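Local coordinates for protein manganese-dependent ADP-ribose/CDP-alcohol diphosphatase (Danio rerio, PDB 2NXF) that probably hydrolyses ADP-ribose and CDP-alcohols such as CDP-choline at a dinuclear metal centre held by a calcineurin-like phosphoesterase fold, at residues R31-S36 with D63-R68; E98-S103 with S153-E158; I131-F136 with L206-A211; E135-P138 with F142-V145. All blocks are in the same frame, centred on the assembly; numbering follows the deposited sequence.

Contact 1: residues R31-S36 with D63-R68. With PO4 (phosphate ion), chain F.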
loop_
_atom_site.group_PDB
_atom_site.type_symbol
_atom_site.label_atom_id
_atom_site.label_comp_id
_atom_site.label_asym_id
_atom_site.label_seq_id
_atom_site.Cartn_x
_atom_site.Cartn_y
_atom_site.Cartn_z
ATOM N N ARG A 31 -3.460 -18.968 2.060
ATOM C CA ARG A 31 -2.464 -18.152 1.355
ATOM C C ARG A 31 -1.817 -18.945 0.213
ATOM O O ARG A 31 -1.211 -19.994 0.429
ATOM C CB ARG A 31 -1.441 -17.568 2.343
ATOM C CG ARG A 31 -2.099 -16.447 3.116
ATOM C CD ARG A 31 -1.220 -15.677 4.043
ATOM N NE ARG A 31 -2.044 -14.695 4.756
ATOM C CZ ARG A 31 -1.569 -13.653 5.426
ATOM N NH1 ARG A 31 -0.252 -13.413 5.478
ATOM N NH2 ARG A 31 -2.416 -12.838 6.039
ATOM N N TYR A 32 -2.000 -18.444 -1.006
ATOM C CA TYR A 32 -1.676 -19.177 -2.220
ATOM C C TYR A 32 -0.344 -18.650 -2.753
ATOM O O TYR A 32 -0.312 -17.901 -3.722
ATOM C CB TYR A 32 -2.801 -18.961 -3.234
ATOM C CG TYR A 32 -4.131 -19.503 -2.757
ATOM C CD1 TYR A 32 -4.453 -20.835 -2.951
ATOM C CD2 TYR A 32 -5.060 -18.676 -2.110
ATOM C CE1 TYR A 32 -5.675 -21.347 -2.516
ATOM C CE2 TYR A 32 -6.292 -19.174 -1.669
ATOM C CZ TYR A 32 -6.586 -20.503 -1.878
ATOM O OH TYR A 32 -7.787 -21.030 -1.456
ATOM N N TYR A 33 0.751 -19.037 -2.093
ATOM C CA TYR A 33 2.053 -18.388 -2.305
ATOM C C TYR A 33 2.558 -18.520 -3.746
ATOM O O TYR A 33 2.988 -17.530 -4.360
ATOM C CB TYR A 33 3.099 -18.939 -1.306
ATOM C CG TYR A 33 2.765 -18.599 0.138
ATOM C CD1 TYR A 33 2.937 -17.268 0.625
ATOM C CD2 TYR A 33 2.287 -19.569 1.017
ATOM C CE1 TYR A 33 2.627 -16.937 1.937
ATOM C CE2 TYR A 33 1.992 -19.230 2.352
ATOM C CZ TYR A 33 2.155 -17.920 2.784
ATOM O OH TYR A 33 1.846 -17.576 4.081
ATOM N N ARG A 34 2.526 -19.734 -4.283
ATOM C CA ARG A 34 3.009 -19.931 -5.659
ATOM C C ARG A 34 2.042 -19.363 -6.694
ATOM O O ARG A 34 2.476 -18.783 -7.698
ATOM C CB ARG A 34 3.300 -21.400 -5.942
ATOM C CG ARG A 34 4.520 -21.910 -5.192
ATOM C CD ARG A 34 4.837 -23.332 -5.636
ATOM N NE ARG A 34 5.996 -23.844 -4.912
ATOM C CZ ARG A 34 5.976 -24.865 -4.060
ATOM N NH1 ARG A 34 4.848 -25.528 -3.812
ATOM N NH2 ARG A 34 7.105 -25.232 -3.455
ATOM N N GLY A 35 0.738 -19.530 -6.448
ATOM C CA GLY A 35 -0.305 -19.065 -7.373
ATOM C C GLY A 35 -0.300 -17.561 -7.583
ATOM O O GLY A 35 -0.759 -17.069 -8.620
ATOM N N SER A 36 0.238 -16.829 -6.610
ATOM C CA SER A 36 0.292 -15.372 -6.707
ATOM C C SER A 36 1.037 -14.919 -7.956
ATOM O O SER A 36 0.658 -13.925 -8.566
ATOM C CB SER A 36 0.928 -14.755 -5.467
ATOM O OG SER A 36 2.278 -15.133 -5.362
ATOM N N ASP A 63 6.561 -12.568 0.162
ATOM C CA ASP A 63 6.222 -12.880 1.561
ATOM C C ASP A 63 7.455 -12.887 2.457
ATOM O O ASP A 63 8.551 -13.237 2.010
ATOM C CB ASP A 63 5.533 -14.242 1.648
ATOM C CG ASP A 63 4.783 -14.415 2.946
ATOM O OD1 ASP A 63 3.661 -13.878 3.063
ATOM O OD2 ASP A 63 5.329 -15.052 3.851
ATOM N N GLY A 64 7.271 -12.533 3.728
ATOM C CA GLY A 64 8.338 -12.649 4.715
ATOM C C GLY A 64 8.850 -14.077 4.892
ATOM O O GLY A 64 9.971 -14.284 5.368
ATOM N N HIS A 65 8.047 -15.075 4.517
ATOM C CA HIS A 65 8.526 -16.469 4.556
ATOM C C HIS A 65 9.769 -16.684 3.702
ATOM O O HIS A 65 10.534 -17.607 3.940
ATOM C CB HIS A 65 7.446 -17.462 4.118
ATOM C CG HIS A 65 6.491 -17.830 5.210
ATOM N ND1 HIS A 65 5.179 -17.413 5.221
ATOM C CD2 HIS A 65 6.663 -18.557 6.340
ATOM C CE1 HIS A 65 4.574 -17.891 6.297
ATOM N NE2 HIS A 65 5.454 -18.583 6.995
ATOM N N ASN A 66 9.958 -15.845 2.689
ATOM C CA ASN A 66 11.161 -15.955 1.868
ATOM C C ASN A 66 12.447 -15.773 2.692
ATOM O O ASN A 66 13.434 -16.469 2.465
ATOM C CB ASN A 66 11.114 -14.982 0.710
ATOM C CG ASN A 66 10.064 -15.373 -0.324
ATOM O OD1 ASN A 66 10.150 -16.438 -0.922
ATOM N ND2 ASN A 66 9.052 -14.526 -0.506
ATOM N N ARG A 67 12.416 -14.838 3.639
ATOM C CA ARG A 67 13.549 -14.617 4.551
ATOM C C ARG A 67 13.841 -15.898 5.328
ATOM O O ARG A 67 14.990 -16.315 5.459
ATOM C CB ARG A 67 13.234 -13.464 5.524
ATOM C CG ARG A 67 14.272 -13.267 6.637
ATOM C CD ARG A 67 15.197 -12.158 6.289
ATOM N NE ARG A 67 16.107 -11.829 7.380
ATOM C CZ ARG A 67 17.367 -11.455 7.194
ATOM N NH1 ARG A 67 17.864 -11.405 5.963
ATOM N NH2 ARG A 67 18.147 -11.185 8.241
ATOM N N ARG A 68 12.787 -16.532 5.827
ATOM C CA ARG A 68 12.928 -17.749 6.628
ATOM C C ARG A 68 13.473 -18.941 5.837
ATOM O O ARG A 68 13.998 -19.869 6.426
ATOM C CB ARG A 68 11.596 -18.108 7.300
ATOM C CG ARG A 68 11.128 -17.070 8.333
ATOM C CD ARG A 68 9.680 -17.327 8.776
ATOM N NE ARG A 68 9.492 -18.686 9.275
ATOM C CZ ARG A 68 8.339 -19.185 9.725
ATOM N NH1 ARG A 68 7.240 -18.438 9.753
ATOM N NH2 ARG A 68 8.291 -20.442 10.148
HETATM P P PO4 F . 0.076 -9.455 6.110
HETATM O O1 PO4 F . -1.366 -9.442 6.566
HETATM O O2 PO4 F . 0.829 -10.535 6.862
HETATM O O3 PO4 F . 0.207 -9.849 4.650
HETATM O O4 PO4 F . 0.708 -8.109 6.289
HETATM O O HOH W 1 2.116 -15.037 4.832
#
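Beside the dinuclear metal site, Y33 packs against D63, the last residue of the GDxxD signature that in metallophosphoesterases also supplies a bridging metal ligand, here D60. The tyrosine offers the D63 carboxylate its ring edge: CE1 of Y33 lies 3.4 Å from OD1 of D63, near the plane of the ring, while the ring and carboxylate planes stand 72° apart. Such an edge suits a carboxylate, because ring C-H groups carry a slight positive charge. One water joins R31, Y33 and D63. It donates to OD1 of D63 at 2.6 Å and meets Y33 OH at 2.7 Å. R31, its chain extended from CG to NE, gives the water an NH1 hydrogen at 2.9 Å. NH1 also makes a weak hydrogen bond of 3.4 Å to O2 of a phosphate ion, probably from the crystallisation liquor, that N96 and H97 bind too, while NH2 is engaged in a salt bridge with E288. The other carboxylate oxygen of D63 works as a helix cap. D63 OD2 accepts from H65 N at 2.8 Å, and the H65 ring, oblique to that of Y33, adds a weak ND1 hydrogen bond to the same oxygen. Q15, a zinc ligand, gives its NE2 hydrogen to D63 OD1. Through this bond and the shared water, D63 links R31 and Y33 to the first shell of the metal site.

Contact 2: residues E98-S103 with S153-E158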
loop_
_atom_site.group_PDB
_atom_site.type_symbol
_atom_site.label_atom_id
_atom_site.label_comp_id
_atom_site.label_asym_id
_atom_site.label_seq_id
_atom_site.Cartn_x
_atom_site.Cartn_y
_atom_site.Cartn_z
ATOM N N GLU A 98 7.926 -6.349 2.829
ATOM C CA GLU A 98 9.207 -5.801 2.350
ATOM C C GLU A 98 10.193 -5.680 3.499
ATOM O O GLU A 98 11.360 -6.084 3.361
ATOM C CB GLU A 98 9.022 -4.434 1.683
ATOM C CG GLU A 98 8.587 -4.511 0.212
ATOM C CD GLU A 98 7.126 -4.917 0.021
ATOM O OE1 GLU A 98 6.322 -4.666 0.931
ATOM O OE2 GLU A 98 6.806 -5.456 -1.058
ATOM N N PHE A 99 9.741 -5.114 4.623
ATOM C CA PHE A 99 10.646 -4.945 5.777
ATOM C C PHE A 99 11.056 -6.243 6.481
ATOM O O PHE A 99 12.130 -6.312 7.103
ATOM C CB PHE A 99 10.091 -3.913 6.763
ATOM C CG PHE A 99 9.916 -2.557 6.158
ATOM C CD1 PHE A 99 11.026 -1.756 5.853
ATOM C CD2 PHE A 99 8.652 -2.083 5.849
ATOM C CE1 PHE A 99 10.841 -0.475 5.269
ATOM C CE2 PHE A 99 8.462 -0.819 5.259
ATOM C CZ PHE A 99 9.568 -0.021 4.966
ATOM N N TYR A 100 10.211 -7.265 6.392
ATOM C CA TYR A 100 10.573 -8.577 6.925
ATOM C C TYR A 100 11.741 -9.144 6.120
ATOM O O TYR A 100 12.602 -9.820 6.675
ATOM C CB TYR A 100 9.407 -9.574 6.843
ATOM C CG TYR A 100 8.173 -9.208 7.642
ATOM C CD1 TYR A 100 8.254 -8.419 8.793
ATOM C CD2 TYR A 100 6.918 -9.684 7.257
ATOM C CE1 TYR A 100 7.117 -8.084 9.525
ATOM C CE2 TYR A 100 5.768 -9.359 7.968
ATOM C CZ TYR A 100 5.866 -8.548 9.095
ATOM O OH TYR A 100 4.715 -8.209 9.774
ATOM N N ASN A 101 11.746 -8.885 4.813
ATOM C CA ASN A 101 12.799 -9.409 3.932
ATOM C C ASN A 101 14.063 -8.569 3.858
ATOM O O ASN A 101 15.147 -9.123 3.730
ATOM C CB ASN A 101 12.259 -9.572 2.504
ATOM C CG ASN A 101 11.391 -10.808 2.347
ATOM O OD1 ASN A 101 11.909 -11.921 2.264
ATOM N ND2 ASN A 101 10.068 -10.621 2.349
ATOM N N PHE A 102 13.910 -7.243 3.868
ATOM C CA PHE A 102 15.012 -6.325 3.545
ATOM C C PHE A 102 15.086 -5.151 4.502
ATOM O O PHE A 102 14.056 -4.653 4.988
ATOM C CB PHE A 102 14.839 -5.753 2.122
ATOM C CG PHE A 102 14.650 -6.800 1.051
ATOM C CD1 PHE A 102 15.681 -7.675 0.723
ATOM C CD2 PHE A 102 13.443 -6.880 0.355
ATOM C CE1 PHE A 102 15.504 -8.662 -0.282
ATOM C CE2 PHE A 102 13.247 -7.854 -0.649
ATOM C CZ PHE A 102 14.286 -8.729 -0.973
ATOM N N SER A 103 16.308 -4.674 4.727
ATOM C CA SER A 103 16.533 -3.413 5.444
ATOM C C SER A 103 16.185 -2.242 4.526
ATOM O O SER A 103 16.032 -2.432 3.312
ATOM C CB SER A 103 18.001 -3.320 5.853
ATOM O OG SER A 103 18.819 -3.173 4.694
ATOM N N SER A 153 7.830 2.715 12.789
ATOM C CA SER A 153 7.595 1.280 12.944
ATOM C C SER A 153 8.755 0.690 13.710
ATOM O O SER A 153 9.814 1.321 13.842
ATOM C CB SER A 153 7.490 0.593 11.576
ATOM O OG SER A 153 8.738 0.603 10.878
ATOM N N VAL A 154 8.555 -0.511 14.241
ATOM C CA VAL A 154 9.685 -1.220 14.819
ATOM C C VAL A 154 10.312 -2.174 13.800
ATOM O O VAL A 154 11.465 -2.560 13.945
ATOM C CB VAL A 154 9.331 -1.946 16.136
ATOM C CG1 VAL A 154 8.994 -0.937 17.223
ATOM C CG2 VAL A 154 8.187 -2.934 15.925
ATOM N N ILE A 155 9.548 -2.532 12.764
ATOM C CA ILE A 155 10.028 -3.512 11.787
ATOM C C ILE A 155 10.805 -2.864 10.631
ATOM O O ILE A 155 11.593 -3.550 9.946
ATOM C CB ILE A 155 8.889 -4.396 11.227
ATOM C CG1 ILE A 155 7.855 -3.543 10.457
ATOM C CG2 ILE A 155 8.266 -5.254 12.327
ATOM C CD1 ILE A 155 6.903 -4.383 9.649
ATOM N N GLY A 156 10.597 -1.562 10.441
ATOM C CA GLY A 156 11.225 -0.813 9.345
ATOM C C GLY A 156 12.216 0.266 9.760
ATOM O O GLY A 156 12.564 1.149 8.963
ATOM N N ARG A 157 12.655 0.213 11.012
ATOM C CA ARG A 157 13.674 1.141 11.521
ATOM C C ARG A 157 14.718 0.352 12.327
ATOM O O ARG A 157 14.410 -0.715 12.852
ATOM C CB ARG A 157 13.009 2.213 12.390
ATOM C CG ARG A 157 12.086 3.190 11.635
ATOM C CD ARG A 157 12.877 4.041 10.623
ATOM N NE ARG A 157 12.007 4.946 9.867
ATOM C CZ ARG A 157 12.411 5.672 8.827
ATOM N NH1 ARG A 157 13.668 5.564 8.373
ATOM N NH2 ARG A 157 11.547 6.489 8.229
ATOM N N GLU A 158 15.943 0.872 12.402
ATOM C CA GLU A 158 17.068 0.187 13.051
ATOM C C GLU A 158 16.990 0.332 14.559
ATOM O O GLU A 158 16.741 1.424 15.071
ATOM C CB GLU A 158 18.408 0.775 12.584
ATOM C CG GLU A 158 18.720 0.629 11.099
ATOM C CD GLU A 158 19.981 1.400 10.671
ATOM O OE1 GLU A 158 20.915 1.548 11.492
ATOM O OE2 GLU A 158 20.030 1.851 9.497
#
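S153 OG is gripped twice: it accepts the backbone N-H of G156 at 2.9 Å, with an N-H...O angle of 134°, and bonds to the carbonyl oxygen of Y150. The first of these bonds closes an ST motif, which shapes the loop after strand 142-146 that presents G156 to F99. Lacking a side chain, G156 lets the phenyl ring close on its backbone, F99 CD1 standing 3.6 Å from G156 CA. F99 CB also comes within 3.5 Å of the carbonyl oxygen of I155, a plain van der Waals approach.

F99 and Y100 continue the helix 96-101, whose first turn carries most of the GNHE signature of the metallophosphoesterases, in which N96 is a zinc ligand and E98 receives backbone N-H groups of D60, I61 and G95. Y100 therefore sits next to the metal site: its hydroxyl bonds to ND2 of N96, and its side chain is about 5 Å from the bound phosphate between nearest atoms. I155 meets the ring of this tyrosine obliquely, I155 CD1 lying 3.7 Å from Y100 CE1. With chi1 at 63°, CG1 of I155 is set between the backbone N and the carbonyl carbon, which carries CD1 across toward the helix. The second branch of this beta-branched residue joins in, I155 CG2 lying 4.1 Å from the same Y100 CE1.

Contact 3: residues I131-F136 with L206-A211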
loop_
_atom_site.group_PDB
_atom_site.type_symbol
_atom_site.label_atom_id
_atom_site.label_comp_id
_atom_site.label_asym_id
_atom_site.label_seq_id
_atom_site.Cartn_x
_atom_site.Cartn_y
_atom_site.Cartn_z
ATOM N N ILE A 131 12.836 8.671 4.449
ATOM C CA ILE A 131 11.413 8.289 4.407
ATOM C C ILE A 131 11.126 7.955 2.946
ATOM O O ILE A 131 11.470 8.730 2.056
ATOM C CB ILE A 131 10.490 9.460 4.888
ATOM C CG1 ILE A 131 10.867 9.862 6.327
ATOM C CG2 ILE A 131 8.999 9.083 4.814
ATOM C CD1 ILE A 131 10.291 11.258 6.740
ATOM N N TYR A 132 10.518 6.790 2.705
ATOM C CA TYR A 132 10.276 6.356 1.334
ATOM C C TYR A 132 8.889 6.842 0.909
ATOM O O TYR A 132 7.896 6.110 0.950
ATOM C CB TYR A 132 10.404 4.825 1.202
ATOM C CG TYR A 132 10.141 4.381 -0.215
ATOM C CD1 TYR A 132 11.015 4.724 -1.246
ATOM C CD2 TYR A 132 9.004 3.606 -0.518
ATOM C CE1 TYR A 132 10.748 4.348 -2.583
ATOM C CE2 TYR A 132 8.743 3.207 -1.831
ATOM C CZ TYR A 132 9.604 3.571 -2.846
ATOM O OH TYR A 132 9.346 3.193 -4.141
ATOM N N ALA A 133 8.841 8.113 0.525
ATOM C CA ALA A 133 7.616 8.755 0.095
ATOM C C ALA A 133 7.984 9.711 -1.005
ATOM O O ALA A 133 9.046 10.375 -0.961
ATOM C CB ALA A 133 6.989 9.526 1.253
ATOM N N TYR A 134 7.097 9.802 -1.991
ATOM C CA TYR A 134 7.355 10.697 -3.120
ATOM C C TYR A 134 6.078 11.044 -3.829
ATOM O O TYR A 134 5.062 10.399 -3.609
ATOM C CB TYR A 134 8.373 10.104 -4.090
ATOM C CG TYR A 134 7.971 8.833 -4.842
ATOM C CD1 TYR A 134 7.511 8.908 -6.165
ATOM C CD2 TYR A 134 8.105 7.561 -4.254
ATOM C CE1 TYR A 134 7.191 7.768 -6.896
ATOM C CE2 TYR A 134 7.772 6.400 -4.994
ATOM C CZ TYR A 134 7.318 6.520 -6.303
ATOM O OH TYR A 134 7.006 5.393 -7.054
ATOM N N GLU A 135 6.139 12.096 -4.642
ATOM C CA GLU A 135 4.966 12.543 -5.373
ATOM C C GLU A 135 5.394 13.004 -6.751
ATOM O O GLU A 135 6.518 13.484 -6.929
ATOM C CB GLU A 135 4.230 13.658 -4.604
ATOM C CG GLU A 135 5.106 14.848 -4.174
ATOM C CD GLU A 135 5.088 16.025 -5.128
ATOM O OE1 GLU A 135 5.791 17.034 -4.826
ATOM O OE2 GLU A 135 4.401 15.950 -6.187
ATOM N N PHE A 136 4.492 12.837 -7.717
ATOM C CA PHE A 136 4.749 13.256 -9.088
ATOM C C PHE A 136 3.436 13.455 -9.804
ATOM O O PHE A 136 2.383 12.947 -9.350
ATOM C CB PHE A 136 5.595 12.184 -9.800
ATOM C CG PHE A 136 4.901 10.850 -9.948
ATOM C CD1 PHE A 136 4.326 10.479 -11.164
ATOM C CD2 PHE A 136 4.857 9.949 -8.882
ATOM C CE1 PHE A 136 3.695 9.237 -11.289
ATOM C CE2 PHE A 136 4.230 8.712 -9.011
ATOM C CZ PHE A 136 3.644 8.370 -10.216
ATOM N N LEU A 206 3.839 13.788 7.511
ATOM C CA LEU A 206 2.493 14.394 7.436
ATOM C C LEU A 206 2.539 15.857 7.019
ATOM O O LEU A 206 1.646 16.337 6.302
ATOM C CB LEU A 206 1.764 14.287 8.780
ATOM C CG LEU A 206 1.429 12.849 9.180
ATOM C CD1 LEU A 206 1.089 12.829 10.700
ATOM C CD2 LEU A 206 0.299 12.289 8.365
ATOM N N GLN A 207 3.554 16.581 7.497
ATOM C CA GLN A 207 3.728 17.993 7.143
ATOM C C GLN A 207 3.978 18.120 5.640
ATOM O O GLN A 207 3.448 19.022 4.981
ATOM C CB GLN A 207 4.851 18.622 7.977
ATOM C CG GLN A 207 4.395 18.886 9.423
ATOM C CD GLN A 207 5.469 19.483 10.328
ATOM O OE1 GLN A 207 6.672 19.288 10.112
ATOM N NE2 GLN A 207 5.034 20.199 11.363
ATOM N N TRP A 208 4.763 17.195 5.090
ATOM C CA TRP A 208 5.005 17.186 3.650
ATOM C C TRP A 208 3.733 16.839 2.850
ATOM O O TRP A 208 3.398 17.521 1.877
ATOM C CB TRP A 208 6.155 16.226 3.325
ATOM C CG TRP A 208 6.346 15.855 1.871
ATOM C CD1 TRP A 208 7.050 16.550 0.908
ATOM C CD2 TRP A 208 5.877 14.660 1.232
ATOM N NE1 TRP A 208 7.024 15.862 -0.290
ATOM C CE2 TRP A 208 6.314 14.699 -0.116
ATOM C CE3 TRP A 208 5.125 13.560 1.672
ATOM C CZ2 TRP A 208 6.014 13.691 -1.026
ATOM C CZ3 TRP A 208 4.822 12.541 0.758
ATOM C CH2 TRP A 208 5.273 12.616 -0.573
ATOM N N LEU A 209 3.029 15.796 3.263
ATOM C CA LEU A 209 1.761 15.446 2.610
ATOM C C LEU A 209 0.811 16.662 2.635
ATOM O O LEU A 209 0.216 17.038 1.621
ATOM C CB LEU A 209 1.106 14.289 3.370
ATOM C CG LEU A 209 -0.312 13.954 2.876
ATOM C CD1 LEU A 209 -0.332 13.563 1.390
ATOM C CD2 LEU A 209 -0.875 12.819 3.780
ATOM N N ASP A 210 0.679 17.280 3.803
ATOM C CA ASP A 210 -0.192 18.454 3.940
ATOM C C ASP A 210 0.211 19.588 2.979
ATOM O O ASP A 210 -0.648 20.238 2.377
ATOM C CB ASP A 210 -0.198 18.945 5.389
ATOM C CG ASP A 210 -1.175 20.065 5.604
ATOM O OD1 ASP A 210 -2.394 19.851 5.422
ATOM O OD2 ASP A 210 -0.720 21.183 5.903
ATOM N N ALA A 211 1.521 19.795 2.825
ATOM C CA ALA A 211 2.047 20.825 1.906
ATOM C C ALA A 211 1.743 20.488 0.453
ATOM O O ALA A 211 1.306 21.355 -0.312
ATOM C CB ALA A 211 3.557 20.994 2.104
#
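W208 drives the rim of its indole straight at a peptide bond: Y134 C and E135 N both lie in the ring plane, beyond the edge of the six-membered ring. The nearest backbone atom is Y134 N, 3.6 Å from W208 CH2. A133, just before the strand, and E135 within it receive the rest of the ring. A133 CB touches W208 CZ3 at 3.7 Å, its small methyl leaving room for the indole to reach the main chain, and E135 CG meets W208 CZ2 at 3.5 Å. The tryptophan extends away from its helix because CG is anti to the backbone N (chi1 167°). E135 is folded instead, with a bend at chi2 (95°) that accompanies the oblique approach of CG to CZ2 and leaves its carboxylate 44° from the indole plane. The contact joins helix 203-219 to strand 134-139, near the edge of one of the two central sheets, and V145 of the neighbouring strand also packs on W208. Polar ends meet on S124 of the outermost strand, whose OG bonds both W208 NE1 and E135 OE1. A flat, wide ring thus bridges helix and sheet through van der Waals contacts with side-chain carbons and a peptide, while a single serine hydroxyl satisfies its indole N-H and links it to the glutamate.

Contact 4: residues E135-P138 with F142-V145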
loop_
_atom_site.group_PDB
_atom_site.type_symbol
_atom_site.label_atom_id
_atom_site.label_comp_id
_atom_site.label_asym_id
_atom_site.label_seq_id
_atom_site.Cartn_x
_atom_site.Cartn_y
_atom_site.Cartn_z
ATOM N N GLU A 135 6.139 12.096 -4.642
ATOM C CA GLU A 135 4.966 12.543 -5.373
ATOM C C GLU A 135 5.394 13.004 -6.751
ATOM O O GLU A 135 6.518 13.484 -6.929
ATOM C CB GLU A 135 4.230 13.658 -4.604
ATOM C CG GLU A 135 5.106 14.848 -4.174
ATOM C CD GLU A 135 5.088 16.025 -5.128
ATOM O OE1 GLU A 135 5.791 17.034 -4.826
ATOM O OE2 GLU A 135 4.401 15.950 -6.187
ATOM N N PHE A 136 4.492 12.837 -7.717
ATOM C CA PHE A 136 4.749 13.256 -9.088
ATOM C C PHE A 136 3.436 13.455 -9.804
ATOM O O PHE A 136 2.383 12.947 -9.350
ATOM C CB PHE A 136 5.595 12.184 -9.800
ATOM C CG PHE A 136 4.901 10.850 -9.948
ATOM C CD1 PHE A 136 4.326 10.479 -11.164
ATOM C CD2 PHE A 136 4.857 9.949 -8.882
ATOM C CE1 PHE A 136 3.695 9.237 -11.289
ATOM C CE2 PHE A 136 4.230 8.712 -9.011
ATOM C CZ PHE A 136 3.644 8.370 -10.216
ATOM N N SER A 137 3.490 14.163 -10.937
ATOM C CA SER A 137 2.307 14.309 -11.751
ATOM C C SER A 137 2.431 13.447 -13.008
ATOM O O SER A 137 3.260 13.734 -13.856
ATOM C CB SER A 137 2.095 15.776 -12.122
ATOM O OG SER A 137 0.990 15.890 -12.998
ATOM N N PRO A 138 1.589 12.405 -13.132
ATOM C CA PRO A 138 1.607 11.506 -14.289
ATOM C C PRO A 138 0.905 12.080 -15.525
ATOM O O PRO A 138 1.126 11.598 -16.647
ATOM C CB PRO A 138 0.828 10.291 -13.778
ATOM C CG PRO A 138 -0.170 10.872 -12.810
ATOM C CD PRO A 138 0.566 12.013 -12.140
ATOM N N PHE A 142 -3.420 16.004 -12.485
ATOM C CA PHE A 142 -3.402 14.852 -11.561
ATOM C C PHE A 142 -2.079 14.714 -10.863
ATOM O O PHE A 142 -1.023 15.058 -11.428
ATOM C CB PHE A 142 -3.739 13.545 -12.291
ATOM C CG PHE A 142 -5.143 13.508 -12.793
ATOM C CD1 PHE A 142 -6.174 13.137 -11.940
ATOM C CD2 PHE A 142 -5.448 13.886 -14.104
ATOM C CE1 PHE A 142 -7.496 13.141 -12.384
ATOM C CE2 PHE A 142 -6.773 13.876 -14.564
ATOM C CZ PHE A 142 -7.789 13.505 -13.699
ATOM N N ARG A 143 -2.134 14.227 -9.627
ATOM C CA ARG A 143 -0.912 14.054 -8.849
ATOM C C ARG A 143 -1.012 12.746 -8.088
ATOM O O ARG A 143 -2.077 12.436 -7.566
ATOM C CB ARG A 143 -0.685 15.230 -7.900
ATOM C CG ARG A 143 0.730 15.151 -7.256
ATOM C CD ARG A 143 1.209 16.481 -6.788
ATOM N NE ARG A 143 1.226 17.435 -7.887
ATOM C CZ ARG A 143 2.274 17.662 -8.676
ATOM N NH1 ARG A 143 3.428 17.017 -8.484
ATOM N NH2 ARG A 143 2.170 18.540 -9.646
ATOM N N PHE A 144 0.077 11.970 -8.088
ATOM C CA PHE A 144 0.180 10.730 -7.297
ATOM C C PHE A 144 1.101 10.982 -6.126
ATOM O O PHE A 144 2.154 11.618 -6.281
ATOM C CB PHE A 144 0.813 9.595 -8.125
ATOM C CG PHE A 144 -0.131 8.902 -9.085
ATOM C CD1 PHE A 144 -1.327 9.480 -9.476
ATOM C CD2 PHE A 144 0.218 7.662 -9.626
ATOM C CE1 PHE A 144 -2.187 8.799 -10.390
ATOM C CE2 PHE A 144 -0.630 6.995 -10.523
ATOM C CZ PHE A 144 -1.820 7.557 -10.893
ATOM N N VAL A 145 0.736 10.442 -4.965
ATOM C CA VAL A 145 1.565 10.554 -3.771
ATOM C C VAL A 145 1.687 9.142 -3.211
ATOM O O VAL A 145 0.667 8.475 -2.989
ATOM C CB VAL A 145 0.914 11.475 -2.701
ATOM C CG1 VAL A 145 1.793 11.552 -1.438
ATOM C CG2 VAL A 145 0.658 12.896 -3.265
#
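Strands 135-137 and 142-145 run antiparallel, their axes 4.7 Å apart at closest approach and inclined at 158°, with F136 and F144 as a hydrogen-bonded pair and E135 and V145 as a non-hydrogen-bonded one. F136 N reaches F144 O at 3.0 Å, and F144 N returns to F136 O at 2.8 Å. Past this pair the short hydroxyl arm of S137 continues the pattern, OG bonding to F142 O at 2.7 Å almost straight. R143, long enough to cross diagonally, forms a salt bridge from NH1 to E135 OE2 at 2.7 Å, the carboxylate and guanidinium planes 70° apart. Its bend at chi3 (-57°) turns the guanidinium over S137 CB, and NE makes a salt bridge to E221. These strands form the beta hairpin 134-146 of a mixed sheet, its E135 and V145 face covered by W208 of helix 203-219. On the other face F144 CB sits over the F136 ring, 4.0 Å from its centroid, in a CH-pi contact, while the two rings meet obliquely. P138, where the chain turns a corner, lays CG of its rigid ring over F144, 3.9 Å from that centroid. H91 also stacks on F136, and F8 meets F144 edge-to-face.

How the contacts relate
Contacts 1 and 2 adjoin the dinuclear site, the side chains of D63 and Y100 each lying about 7 Å from a zinc ion between nearest atoms. Their centres are about 17 Å apart, and they touch where N101 ND2 approaches D63 O at 3.0 Å, probably a hydrogen bond, which joins D63 of the GDxxD signature to the helix that begins in the GNHE motif. Contacts 3 and 4 share E135 and F136 and lie about 11 Å apart between centres; W208 of contact 3 packs on V145 of contact 4. They sit across the centre of the chain from contact 1, about 30 and 31 Å away between centres. Contact 2 links the two groups, R157 NH2 touching I131 CG1 of contact 3 at 3.9 Å.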